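Local coordinates for protein papain inhibitor (Streptomyces mobaraensis, PDB 5NTB) that is produced under heat stress, inhibits papain, bromelain and bovine trypsin, and serves as a glutamine and lysine donor for transglutaminase, at residues T9-Y14 / R98-G103; C23-D28 / P70-C75; D33-P38 / T81-S86; E59-G64 / G103-F108. All blocks are in the same frame, centred on the assembly; numbering follows the deposited sequence.

Overall arrangement
The chain enters the double-psi beta-barrel through strand 8-18, which carries 9-14. Contact 1 closes the longest loop, back to 98-103 near the C terminus. Contacts 2 and 3 both fall within that loop and cross, since their segments alternate along the chain. Contact 2 lays the 23-28 segment on strand 65-75. Contact 4, 59-64 with 103-108, crosses the other three. It shares Gly103 with contact 1, where the chain turns from one strand to the next. Contacts 1, 3 and 4 each pair two strands of the barrel sheet. The centre of contact 3 is about 2 Å from the centre of the chain, while contacts 1 and 2 sit on opposite sides of it.

Contact 1. Residues T9-Y14 / R98-G103; sequences TGKMTY and RGVVNG. With SO4 (sulfate ion), chain D.
The short strand 101-102 runs antiparallel to the long strand 8-18 of the double-psi beta-barrel, and Met12 and Val101 form a hydrogen-bonded pair. Met12 N gives its hydrogen to Val101 O at 2.9 Å. Val101 N returns one to Met12 O at 3.0 Å, almost straight at 174°. On the buried side the two side chains run alongside each other. Met12 is extended beyond CG, and its CE lies 3.9 Å from Val101 CB. Phe90 of helix 87-90 also packs on both residues.

Lys11 and Asn102 share the other side. Asn102 OD1 lies 3.5 Å from Lys11 CB. Lys11 bends at chi3 (87°), and its NZ donates to sulfate O1 at 2.6 Å. His82 and the backbone N of Asp79 hold the same sulfate. Further along, Thr13 CG2 lies 3.8 Å from Val100 CB, while Thr13 OG1 turns to His82. Past the paired residues, one water takes the hydrogen of Tyr14 N and donates to Gly99 O at 2.6 Å. The chemistry is therefore divided: methyl and thioether groups line the buried side, and the lysine side accepts an anion, here probably a component of the crystallisation liquor.

Contact 2. Residues C23-D28 / P70-C75; sequences CGTPID and PVRDKC
Ile27 lies against Arg72, the two side chains pointing opposite ways, with Ile27 CG2 4.0 Å from Arg72 CB. Its other branch ends at Asp73. CG1 of Ile27 sits between the backbone N and the carbonyl carbon (chi1 65°). With the chain extended at chi2 (169°), CD1 comes to 3.5 Å from Asp73 OD2. That oxygen is hydrogen-bonded to Tyr15 OH, and Asp73 OD1 accepts from Ala22 N. OD1 also takes the hydrogen of Lys74 N, which comes from above the carboxylate plane.

Cys23 lies over the backbone of Arg72, with SG 3.7 Å from Arg72 C. The sulfur is bonded to Cys53, which ties this turn to the loop before strand 57-62. Thr25 crosses Arg72 at about a right angle, its OG1 4.0 Å from Arg72 CD. Two waters fill in the polar links. One accepts from Thr25 N and donates to Arg72 O at 2.6 Å. The other joins Thr25 OG1 to Arg72 NH1. The guanidinium is also covered on one face by Pro70 CB, centred 3.7 Å above its plane.

The 23-28 segment thus rests on the barrel strand by van der Waals contact and water bridges. The Asp73 carboxylate is gripped by Tyr15 OH, Ala22 N and Lys74 N, and these bonds fix its orientation beside the isoleucine.

Contact 3. Residues D33-P38 / T81-S86; sequences DLVAIP and THIDLS. With SO4 (sulfate ion), chain D.
Val35 of strand 35-38 meets strand 82-86 at the centre of the double-psi beta-barrel. Its CB lies 3.9 Å from Leu85 CD2. From there, with CG1 at chi1 66°, CG2 is turned anti to the backbone N and meets both Asp84 O and Ile83 CB at 3.8 Å. The Val35 and Ile83 side chains cross obliquely. Ile83 in turn touches Ile104 and Trp106 of strand 104-109.

The backbones are antiparallel. Ala36 N donates to Asp84 O at 2.8 Å, and Asp84 N returns a longer bond to Ala36 O that lies in the carbonyl plane. Ser86 N donates to Leu34 O in an almost straight bond (179°), though it approaches from above the carbonyl plane. Ser86 stands at the N-cap of helix 87-90. Its OG accepts from Leu34 N at 3.2 Å and from Ala89 N, and it is also bonded to Gln32 O.

At the other end of the pair, His82 O lies against the Pro38 ring, while the imidazole points to the sulfate. His82 NE2 is bonded to Thr13 OG1, which also bonds Asp84 OD1, and this fixes the turn of the ring. A leucine in place of His82 would probably leave the sulfate without one of its donors and Thr13 without a ring partner. His82 ND1 meets sulfate O3 at the ring edge, in plane, at 2.7 Å and 168°.

Contact 4. Residues E59-G64 / G103-F108; sequences EVSYNG and GITWKF
Ser61 and Thr105 form the straighter of two hydrogen-bonded pairs between antiparallel strands 57-62 and 104-109. Ser61 N donates to Thr105 O at 2.8 Å and 175°, and Thr105 N returns a bond to Ser61 O in the carbonyl plane. The Glu59 and Lys107 pair repeats this, with Glu59 N on Lys107 O at 2.9 Å. Between them, Trp106 CA makes a CA-H...O contact with Glu59 O at 3.1 Å.

On the side that carries Glu59, Glu59 and Lys107 run side by side. Lys107 CE comes to 3.4 Å from Glu59 OE2, but NZ stays 4.0 Å from it, beyond a salt bridge. Glu59 OE1 has its salt bridge with Arg68 instead, and Lys7, a like charge, lies close to the Lys107 ammonium. A leucine in place of Lys107 would probably cost Glu59 OE2 the nearby ammonium and the CE packing, leaving Arg68 as the carboxylate's cation.

The side that carries Val60 is apolar. Val60 CG1 packs on Ile104 CD1 at 3.8 Å. The Ile104 and Tyr62 side chains cross at about a right angle, with Ile104 CG2 3.9 Å from Tyr62 CB. With chi1 at 66°, the indole of Trp106 swings off the strand pair toward Ile83, and its NE1 is bonded to Thr81 O.

The strand pair is thus two-sided: Val60, Ile104 and Trp106 pack toward Ile83 in the interior, while on the other side Glu59 probably offsets the positive charges of Arg68 and of Lys107 with its neighbour Lys7.

Contact 1. Residues T9-Y14 / R98-G103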
loop_
_atom_site.group_PDB
_atom_site.type_symbol
_atom_site.label_atom_id
_atom_site.label_comp_id
_atom_site.label_asym_id
_atom_site.label_seq_id
_atom_site.Cartn_x
_atom_site.Cartn_y
_atom_site.Cartn_z
ATOM N N THR A 9 -9.763 -6.889 6.030
ATOM C CA THR A 9 -9.724 -7.842 4.943
ATOM C C THR A 9 -9.887 -7.095 3.634
ATOM O O THR A 9 -10.726 -6.200 3.513
ATOM C CB THR A 9 -10.820 -8.895 5.090
ATOM O OG1 THR A 9 -10.643 -9.586 6.334
ATOM C CG2 THR A 9 -10.729 -9.894 3.946
ATOM N N GLY A 10 -9.070 -7.453 2.660
ATOM C CA GLY A 10 -9.255 -6.833 1.375
ATOM C C GLY A 10 -8.506 -7.557 0.290
ATOM O O GLY A 10 -8.347 -8.783 0.325
ATOM N N LYS A 11 -8.065 -6.803 -0.694
ATOM C CA LYS A 11 -7.407 -7.380 -1.844
ATOM C C LYS A 11 -6.161 -6.573 -2.135
ATOM O O LYS A 11 -6.013 -5.424 -1.696
ATOM C CB LYS A 11 -8.323 -7.407 -3.069
ATOM C CG LYS A 11 -8.577 -6.043 -3.659
ATOM C CD LYS A 11 -9.377 -6.123 -4.960
ATOM C CE LYS A 11 -10.868 -6.122 -4.683
ATOM N NZ LYS A 11 -11.658 -5.814 -5.909
ATOM N N MET A 12 -5.257 -7.194 -2.870
ATOM C CA MET A 12 -4.047 -6.510 -3.279
ATOM C C MET A 12 -3.815 -6.707 -4.767
ATOM O O MET A 12 -4.038 -7.790 -5.322
ATOM C CB MET A 12 -2.831 -6.983 -2.484
ATOM C CG MET A 12 -2.466 -8.437 -2.668
ATOM S SD MET A 12 -1.013 -8.848 -1.679
ATOM C CE MET A 12 -0.742 -10.540 -2.208
ATOM N N THR A 13 -3.404 -5.631 -5.402
ATOM C CA THR A 13 -2.849 -5.643 -6.742
ATOM C C THR A 13 -1.450 -5.066 -6.651
ATOM O O THR A 13 -0.951 -4.757 -5.566
ATOM C CB THR A 13 -3.728 -4.838 -7.694
ATOM O OG1 THR A 13 -3.936 -3.534 -7.147
ATOM C CG2 THR A 13 -5.080 -5.507 -7.861
ATOM N N TYR A 14 -0.797 -4.912 -7.790
ATOM C CA TYR A 14 0.516 -4.291 -7.751
ATOM C C TYR A 14 0.686 -3.335 -8.919
ATOM O O TYR A 14 -0.029 -3.399 -9.922
ATOM C CB TYR A 14 1.651 -5.324 -7.744
ATOM C CG TYR A 14 1.753 -6.123 -9.017
ATOM C CD1 TYR A 14 2.453 -5.625 -10.108
ATOM C CD2 TYR A 14 1.142 -7.365 -9.131
ATOM C CE1 TYR A 14 2.541 -6.335 -11.276
ATOM C CE2 TYR A 14 1.234 -8.086 -10.304
ATOM C CZ TYR A 14 1.935 -7.557 -11.364
ATOM O OH TYR A 14 2.053 -8.261 -12.541
ATOM N N ARG A 98 -0.303 -13.935 -10.961
ATOM C CA ARG A 98 -1.664 -14.030 -10.438
ATOM C C ARG A 98 -2.441 -12.737 -10.656
ATOM O O ARG A 98 -3.655 -12.781 -10.894
ATOM C CB ARG A 98 -1.630 -14.385 -8.950
ATOM N N GLY A 99 -1.769 -11.589 -10.568
ATOM C CA GLY A 99 -2.354 -10.302 -10.896
ATOM C C GLY A 99 -3.095 -9.610 -9.765
ATOM O O GLY A 99 -2.760 -8.483 -9.382
ATOM N N VAL A 100 -4.128 -10.260 -9.241
ATOM C CA VAL A 100 -4.902 -9.728 -8.123
ATOM C C VAL A 100 -5.164 -10.861 -7.150
ATOM O O VAL A 100 -5.501 -11.979 -7.554
ATOM C CB VAL A 100 -6.218 -9.080 -8.586
ATOM C CG1 VAL A 100 -6.934 -9.988 -9.562
ATOM C CG2 VAL A 100 -7.108 -8.740 -7.386
ATOM N N VAL A 101 -4.985 -10.579 -5.866
ATOM C CA VAL A 101 -5.199 -11.558 -4.811
ATOM C C VAL A 101 -6.272 -11.016 -3.888
ATOM O O VAL A 101 -6.080 -9.978 -3.246
ATOM C CB VAL A 101 -3.913 -11.850 -4.027
ATOM C CG1 VAL A 101 -4.219 -12.729 -2.834
ATOM C CG2 VAL A 101 -2.870 -12.491 -4.925
ATOM N N ASN A 102 -7.398 -11.710 -3.819
ATOM C CA ASN A 102 -8.415 -11.390 -2.838
ATOM C C ASN A 102 -8.106 -12.112 -1.538
ATOM O O ASN A 102 -7.354 -13.091 -1.500
ATOM C CB ASN A 102 -9.792 -11.807 -3.338
ATOM C CG ASN A 102 -10.226 -11.014 -4.547
ATOM O OD1 ASN A 102 -10.400 -9.800 -4.472
ATOM N ND2 ASN A 102 -10.383 -11.689 -5.677
ATOM N N GLY A 103 -8.710 -11.626 -0.464
ATOM C CA GLY A 103 -8.568 -12.311 0.802
ATOM C C GLY A 103 -7.228 -12.141 1.482
ATOM O O GLY A 103 -6.752 -13.070 2.138
HETATM S S SO4 D . -11.779 -2.216 -6.529
HETATM O O1 SO4 D . -12.212 -3.323 -5.677
HETATM O O2 SO4 D . -11.179 -2.732 -7.758
HETATM O O3 SO4 D . -10.805 -1.395 -5.799
HETATM O O4 SO4 D . -12.940 -1.383 -6.850
HETATM O O HOH W 1 -11.026 -9.213 -1.779
HETATM O O HOH W 2 -1.898 -6.197 -10.172
#

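Contact 2. Residues C23-D28 / P70-C75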
loop_
_atom_site.group_PDB
_atom_site.type_symbol
_atom_site.label_atom_id
_atom_site.label_comp_id
_atom_site.label_asym_id
_atom_site.label_seq_id
_atom_site.Cartn_x
_atom_site.Cartn_y
_atom_site.Cartn_z
ATOM N N CYS A 23 3.104 11.091 -1.916
ATOM C CA CYS A 23 3.782 11.700 -0.783
ATOM C C CYS A 23 4.853 12.684 -1.224
ATOM O O CYS A 23 5.406 13.398 -0.379
ATOM C CB CYS A 23 4.394 10.620 0.113
ATOM S SG CYS A 23 3.140 9.646 1.008
ATOM N N GLY A 24 5.142 12.758 -2.524
ATOM C CA GLY A 24 6.139 13.696 -2.999
ATOM C C GLY A 24 7.559 13.202 -2.910
ATOM O O GLY A 24 8.493 14.011 -2.972
ATOM N N THR A 25 7.760 11.903 -2.754
ATOM C CA THR A 25 9.096 11.352 -2.671
ATOM C C THR A 25 9.361 10.423 -3.852
ATOM O O THR A 25 8.420 9.894 -4.455
ATOM C CB THR A 25 9.297 10.585 -1.358
ATOM O OG1 THR A 25 8.468 9.413 -1.352
ATOM C CG2 THR A 25 8.939 11.462 -0.168
ATOM N N PRO A 26 10.625 10.231 -4.222
ATOM C CA PRO A 26 10.932 9.390 -5.386
ATOM C C PRO A 26 10.674 7.923 -5.091
ATOM O O PRO A 26 11.107 7.392 -4.067
ATOM C CB PRO A 26 12.420 9.663 -5.633
ATOM C CG PRO A 26 12.947 10.106 -4.316
ATOM C CD PRO A 26 11.834 10.893 -3.693
ATOM N N ILE A 27 9.965 7.266 -6.007
ATOM C CA ILE A 27 9.633 5.857 -5.860
ATOM C C ILE A 27 9.984 5.122 -7.143
ATOM O O ILE A 27 9.954 5.680 -8.245
ATOM C CB ILE A 27 8.146 5.645 -5.508
ATOM C CG1 ILE A 27 7.240 6.096 -6.656
ATOM C CG2 ILE A 27 7.802 6.364 -4.219
ATOM C CD1 ILE A 27 5.777 5.657 -6.486
ATOM N N ASP A 28 10.329 3.852 -6.983
ATOM C CA ASP A 28 10.478 2.920 -8.098
ATOM C C ASP A 28 9.792 1.639 -7.643
ATOM O O ASP A 28 10.387 0.841 -6.920
ATOM C CB ASP A 28 11.941 2.695 -8.441
ATOM C CG ASP A 28 12.127 1.666 -9.539
ATOM O OD1 ASP A 28 11.120 1.105 -10.025
ATOM O OD2 ASP A 28 13.285 1.441 -9.946
ATOM N N PRO A 70 6.412 0.636 3.646
ATOM C CA PRO A 70 5.992 2.019 3.884
ATOM C C PRO A 70 4.896 2.483 2.935
ATOM O O PRO A 70 4.869 2.138 1.756
ATOM C CB PRO A 70 7.280 2.818 3.647
ATOM C CG PRO A 70 8.044 1.975 2.672
ATOM C CD PRO A 70 7.771 0.556 3.090
ATOM N N VAL A 71 4.013 3.327 3.467
ATOM C CA VAL A 71 3.068 4.065 2.632
ATOM C C VAL A 71 3.829 5.160 1.901
ATOM O O VAL A 71 4.428 6.040 2.528
ATOM C CB VAL A 71 1.937 4.670 3.472
ATOM C CG1 VAL A 71 1.042 5.537 2.597
ATOM C CG2 VAL A 71 1.151 3.577 4.197
ATOM N N ARG A 72 3.785 5.136 0.575
ATOM C CA ARG A 72 4.480 6.134 -0.227
ATOM C C ARG A 72 3.614 6.743 -1.315
ATOM O O ARG A 72 4.077 7.644 -2.020
ATOM C CB ARG A 72 5.728 5.528 -0.881
ATOM C CG ARG A 72 6.708 4.962 0.115
ATOM C CD ARG A 72 8.027 5.673 0.029
ATOM N NE ARG A 72 9.051 5.111 0.909
ATOM C CZ ARG A 72 9.353 5.582 2.112
ATOM N NH1 ARG A 72 8.705 6.627 2.609
ATOM N NH2 ARG A 72 10.320 5.012 2.819
ATOM N N ASP A 73 2.381 6.286 -1.483
ATOM C CA ASP A 73 1.629 6.693 -2.659
ATOM C C ASP A 73 0.148 6.517 -2.372
ATOM O O ASP A 73 -0.250 5.907 -1.374
ATOM C CB ASP A 73 2.071 5.869 -3.871
ATOM C CG ASP A 73 1.876 6.579 -5.211
ATOM O OD1 ASP A 73 1.287 7.673 -5.278
ATOM O OD2 ASP A 73 2.301 5.977 -6.225
ATOM N N LYS A 74 -0.658 7.070 -3.272
ATOM C CA LYS A 74 -2.110 7.039 -3.216
ATOM C C LYS A 74 -2.622 6.246 -4.405
ATOM O O LYS A 74 -2.094 6.373 -5.510
ATOM C CB LYS A 74 -2.664 8.464 -3.258
ATOM C CG LYS A 74 -4.184 8.616 -3.255
ATOM C CD LYS A 74 -4.493 10.088 -3.022
ATOM C CE LYS A 74 -5.892 10.489 -3.395
ATOM N NZ LYS A 74 -5.963 11.975 -3.282
ATOM N N CYS A 75 -3.653 5.428 -4.181
ATOM C CA CYS A 75 -4.319 4.686 -5.247
ATOM C C CYS A 75 -5.697 5.297 -5.453
ATOM O O CYS A 75 -6.630 4.997 -4.688
ATOM C CB CYS A 75 -4.428 3.206 -4.872
ATOM S SG CYS A 75 -5.257 2.209 -6.118
HETATM O O HOH W 3 5.960 9.347 -2.772
HETATM O O HOH W 4 7.045 8.517 0.875
#

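Contact 3. Residues D33-P38 / T81-S86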
loop_
_atom_site.group_PDB
_atom_site.type_symbol
_atom_site.label_atom_id
_atom_site.label_comp_id
_atom_site.label_asym_id
_atom_site.label_seq_id
_atom_site.Cartn_x
_atom_site.Cartn_y
_atom_site.Cartn_z
ATOM N N ASP A 33 10.068 -1.837 -1.900
ATOM C CA ASP A 33 8.880 -2.213 -1.136
ATOM C C ASP A 33 8.116 -0.957 -0.728
ATOM O O ASP A 33 8.661 -0.092 -0.030
ATOM C CB ASP A 33 9.253 -2.997 0.123
ATOM C CG ASP A 33 9.680 -4.412 -0.159
ATOM O OD1 ASP A 33 9.462 -4.903 -1.283
ATOM O OD2 ASP A 33 10.221 -5.049 0.777
ATOM N N LEU A 34 6.850 -0.868 -1.127
ATOM C CA LEU A 34 6.013 0.249 -0.712
ATOM C C LEU A 34 4.568 -0.107 -1.021
ATOM O O LEU A 34 4.284 -1.114 -1.670
ATOM C CB LEU A 34 6.416 1.554 -1.410
ATOM C CG LEU A 34 6.499 1.532 -2.939
ATOM C CD1 LEU A 34 5.158 1.767 -3.618
ATOM C CD2 LEU A 34 7.506 2.583 -3.386
ATOM N N VAL A 35 3.654 0.744 -0.566
ATOM C CA VAL A 35 2.242 0.550 -0.858
ATOM C C VAL A 35 1.615 1.880 -1.252
ATOM O O VAL A 35 1.992 2.949 -0.753
ATOM C CB VAL A 35 1.493 -0.080 0.334
ATOM C CG1 VAL A 35 1.470 0.851 1.508
ATOM C CG2 VAL A 35 0.059 -0.471 -0.062
ATOM N N ALA A 36 0.655 1.795 -2.173
ATOM C CA ALA A 36 -0.262 2.883 -2.499
ATOM C C ALA A 36 -1.586 2.616 -1.801
ATOM O O ALA A 36 -2.180 1.540 -1.972
ATOM C CB ALA A 36 -0.455 2.997 -4.012
ATOM N N ILE A 37 -2.019 3.572 -0.986
ATOM C CA ILE A 37 -3.182 3.445 -0.112
ATOM C C ILE A 37 -4.417 4.038 -0.789
ATOM O O ILE A 37 -4.337 5.114 -1.399
ATOM C CB ILE A 37 -2.899 4.121 1.239
ATOM C CG1 ILE A 37 -1.833 3.338 2.007
ATOM C CG2 ILE A 37 -4.183 4.327 2.076
ATOM C CD1 ILE A 37 -2.229 1.917 2.364
ATOM N N PRO A 38 -5.571 3.372 -0.705
ATOM C CA PRO A 38 -6.791 3.893 -1.345
ATOM C C PRO A 38 -7.125 5.317 -0.930
ATOM O O PRO A 38 -6.928 5.719 0.222
ATOM C CB PRO A 38 -7.886 2.929 -0.873
ATOM C CG PRO A 38 -7.199 1.739 -0.392
ATOM C CD PRO A 38 -5.761 2.041 -0.111
ATOM N N THR A 81 -10.562 -1.139 1.000
ATOM C CA THR A 81 -9.633 -2.129 1.539
ATOM C C THR A 81 -8.759 -2.755 0.464
ATOM O O THR A 81 -8.091 -3.761 0.727
ATOM C CB THR A 81 -10.368 -3.221 2.309
ATOM O OG1 THR A 81 -11.259 -3.892 1.421
ATOM C CG2 THR A 81 -11.149 -2.621 3.504
ATOM N N HIS A 82 -8.729 -2.166 -0.724
ATOM C CA HIS A 82 -7.881 -2.630 -1.817
ATOM C C HIS A 82 -6.575 -1.843 -1.808
ATOM O O HIS A 82 -6.575 -0.639 -2.068
ATOM C CB HIS A 82 -8.640 -2.465 -3.132
ATOM C CG HIS A 82 -7.812 -2.639 -4.367
ATOM N ND1 HIS A 82 -8.302 -2.341 -5.620
ATOM C CD2 HIS A 82 -6.546 -3.080 -4.552
ATOM C CE1 HIS A 82 -7.368 -2.575 -6.524
ATOM N NE2 HIS A 82 -6.291 -3.026 -5.902
ATOM N N ILE A 83 -5.455 -2.522 -1.516
ATOM C CA ILE A 83 -4.150 -1.867 -1.543
ATOM C C ILE A 83 -3.439 -2.216 -2.835
ATOM O O ILE A 83 -3.573 -3.318 -3.373
ATOM C CB ILE A 83 -3.291 -2.233 -0.317
ATOM C CG1 ILE A 83 -3.029 -3.741 -0.243
ATOM C CG2 ILE A 83 -3.954 -1.728 0.943
ATOM C CD1 ILE A 83 -2.090 -4.139 0.909
ATOM N N ASP A 84 -2.644 -1.272 -3.316
ATOM C CA ASP A 84 -1.850 -1.434 -4.532
ATOM C C ASP A 84 -0.393 -1.460 -4.078
ATOM O O ASP A 84 0.216 -0.413 -3.826
ATOM C CB ASP A 84 -2.143 -0.294 -5.508
ATOM C CG ASP A 84 -1.934 -0.671 -6.972
ATOM O OD1 ASP A 84 -1.699 -1.847 -7.291
ATOM O OD2 ASP A 84 -2.026 0.241 -7.818
ATOM N N LEU A 85 0.155 -2.657 -3.929
ATOM C CA LEU A 85 1.537 -2.801 -3.515
ATOM C C LEU A 85 2.464 -2.511 -4.676
ATOM O O LEU A 85 2.102 -2.673 -5.839
ATOM C CB LEU A 85 1.802 -4.220 -3.007
ATOM C CG LEU A 85 1.240 -4.565 -1.639
ATOM C CD1 LEU A 85 1.414 -6.062 -1.426
ATOM C CD2 LEU A 85 1.963 -3.813 -0.545
ATOM N N SER A 86 3.684 -2.103 -4.362
ATOM C CA SER A 86 4.694 -2.156 -5.405
ATOM C C SER A 86 4.824 -3.584 -5.929
ATOM O O SER A 86 4.580 -4.560 -5.214
ATOM C CB SER A 86 6.025 -1.636 -4.873
ATOM O OG SER A 86 6.545 -2.490 -3.868
HETATM S S SO4 D . -11.779 -2.216 -6.529
HETATM O O1 SO4 D . -12.212 -3.323 -5.677
HETATM O O2 SO4 D . -11.179 -2.732 -7.758
HETATM O O3 SO4 D . -10.805 -1.395 -5.799
HETATM O O4 SO4 D . -12.940 -1.383 -6.850
#

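Contact 4. Residues E59-G64 / G103-F108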
loop_
_atom_site.group_PDB
_atom_site.type_symbol
_atom_site.label_atom_id
_atom_site.label_comp_id
_atom_site.label_asym_id
_atom_site.label_seq_id
_atom_site.Cartn_x
_atom_site.Cartn_y
_atom_site.Cartn_z
ATOM N N GLU A 59 1.302 -3.544 7.394
ATOM C CA GLU A 59 1.662 -4.949 7.503
ATOM C C GLU A 59 0.621 -5.716 6.710
ATOM O O GLU A 59 -0.584 -5.553 6.949
ATOM C CB GLU A 59 1.706 -5.405 8.963
ATOM C CG GLU A 59 2.983 -4.959 9.646
ATOM C CD GLU A 59 3.114 -5.466 11.070
ATOM O OE1 GLU A 59 3.998 -4.962 11.798
ATOM O OE2 GLU A 59 2.341 -6.366 11.456
ATOM N N VAL A 60 1.081 -6.488 5.731
ATOM C CA VAL A 60 0.224 -7.208 4.797
ATOM C C VAL A 60 0.470 -8.690 4.977
ATOM O O VAL A 60 1.621 -9.143 4.927
ATOM C CB VAL A 60 0.497 -6.814 3.336
ATOM C CG1 VAL A 60 -0.535 -7.486 2.420
ATOM C CG2 VAL A 60 0.475 -5.304 3.176
ATOM N N SER A 61 -0.604 -9.445 5.164
ATOM C CA SER A 61 -0.518 -10.878 5.396
ATOM C C SER A 61 -1.280 -11.612 4.311
ATOM O O SER A 61 -2.422 -11.256 3.990
ATOM C CB SER A 61 -1.074 -11.249 6.769
ATOM O OG SER A 61 -0.412 -10.522 7.784
ATOM N N TYR A 62 -0.645 -12.624 3.747
ATOM C CA TYR A 62 -1.317 -13.508 2.814
ATOM C C TYR A 62 -0.661 -14.868 2.916
ATOM O O TYR A 62 0.569 -14.959 2.938
ATOM C CB TYR A 62 -1.226 -12.972 1.382
ATOM C CG TYR A 62 -1.783 -13.920 0.355
ATOM C CD1 TYR A 62 -3.117 -14.280 0.388
ATOM C CD2 TYR A 62 -0.977 -14.459 -0.636
ATOM C CE1 TYR A 62 -3.634 -15.162 -0.535
ATOM C CE2 TYR A 62 -1.482 -15.321 -1.562
ATOM C CZ TYR A 62 -2.808 -15.674 -1.509
ATOM O OH TYR A 62 -3.308 -16.545 -2.448
ATOM N N ASN A 63 -1.480 -15.915 2.997
ATOM C CA ASN A 63 -0.980 -17.281 2.897
ATOM C C ASN A 63 0.084 -17.556 3.955
ATOM O O ASN A 63 1.060 -18.257 3.703
ATOM C CB ASN A 63 -0.432 -17.564 1.492
ATOM C CG ASN A 63 -1.126 -18.728 0.815
ATOM O OD1 ASN A 63 -1.650 -19.624 1.477
ATOM N ND2 ASN A 63 -1.103 -18.739 -0.518
ATOM N N GLY A 64 -0.095 -16.977 5.144
ATOM C CA GLY A 64 0.782 -17.247 6.266
ATOM C C GLY A 64 2.064 -16.448 6.310
ATOM O O GLY A 64 2.880 -16.673 7.211
ATOM N N GLY A 103 -8.710 -11.626 -0.464
ATOM C CA GLY A 103 -8.568 -12.311 0.802
ATOM C C GLY A 103 -7.228 -12.141 1.482
ATOM O O GLY A 103 -6.752 -13.070 2.138
ATOM N N ILE A 104 -6.596 -10.982 1.331
ATOM C CA ILE A 104 -5.443 -10.652 2.151
ATOM C C ILE A 104 -5.947 -9.935 3.391
ATOM O O ILE A 104 -7.106 -9.512 3.470
ATOM C CB ILE A 104 -4.424 -9.769 1.408
ATOM C CG1 ILE A 104 -5.063 -8.414 1.063
ATOM C CG2 ILE A 104 -3.932 -10.479 0.169
ATOM C CD1 ILE A 104 -4.119 -7.242 1.150
ATOM N N THR A 105 -5.072 -9.800 4.369
ATOM C CA THR A 105 -5.348 -8.956 5.510
ATOM C C THR A 105 -4.249 -7.911 5.588
ATOM O O THR A 105 -3.095 -8.178 5.240
ATOM C CB THR A 105 -5.413 -9.763 6.803
ATOM O OG1 THR A 105 -4.094 -10.179 7.158
ATOM C CG2 THR A 105 -6.324 -11.013 6.633
ATOM N N TRP A 106 -4.616 -6.712 6.019
ATOM C CA TRP A 106 -3.622 -5.662 6.162
ATOM C C TRP A 106 -4.037 -4.701 7.255
ATOM O O TRP A 106 -5.209 -4.608 7.621
ATOM C CB TRP A 106 -3.369 -4.927 4.828
ATOM C CG TRP A 106 -4.500 -4.124 4.260
ATOM C CD1 TRP A 106 -5.501 -4.571 3.442
ATOM C CD2 TRP A 106 -4.714 -2.722 4.429
ATOM N NE1 TRP A 106 -6.329 -3.522 3.091
ATOM C CE2 TRP A 106 -5.867 -2.379 3.686
ATOM C CE3 TRP A 106 -4.032 -1.718 5.121
ATOM C CZ2 TRP A 106 -6.368 -1.078 3.633
ATOM C CZ3 TRP A 106 -4.522 -0.418 5.067
ATOM C CH2 TRP A 106 -5.679 -0.108 4.312
ATOM N N LYS A 107 -3.049 -3.983 7.780
ATOM C CA LYS A 107 -3.319 -2.981 8.795
ATOM C C LYS A 107 -2.274 -1.894 8.664
ATOM O O LYS A 107 -1.134 -2.153 8.258
ATOM C CB LYS A 107 -3.302 -3.566 10.215
ATOM C CG LYS A 107 -1.956 -4.142 10.626
ATOM C CD LYS A 107 -2.003 -4.595 12.078
ATOM C CE LYS A 107 -0.678 -5.162 12.510
ATOM N NZ LYS A 107 -0.707 -5.545 13.965
ATOM N N PHE A 108 -2.688 -0.677 8.982
ATOM C CA PHE A 108 -1.752 0.419 9.185
ATOM C C PHE A 108 -0.954 0.196 10.459
ATOM O O PHE A 108 -1.513 -0.190 11.492
ATOM C CB PHE A 108 -2.496 1.747 9.304
ATOM C CG PHE A 108 -3.220 2.171 8.053
ATOM C CD1 PHE A 108 -2.512 2.642 6.957
ATOM C CD2 PHE A 108 -4.603 2.155 7.995
ATOM C CE1 PHE A 108 -3.177 3.064 5.811
ATOM C CE2 PHE A 108 -5.278 2.587 6.857
ATOM C CZ PHE A 108 -4.554 3.046 5.764
HETATM O O HOH W 5 -4.117 -13.392 6.120
HETATM O O HOH W 6 -4.553 -14.416 3.428
#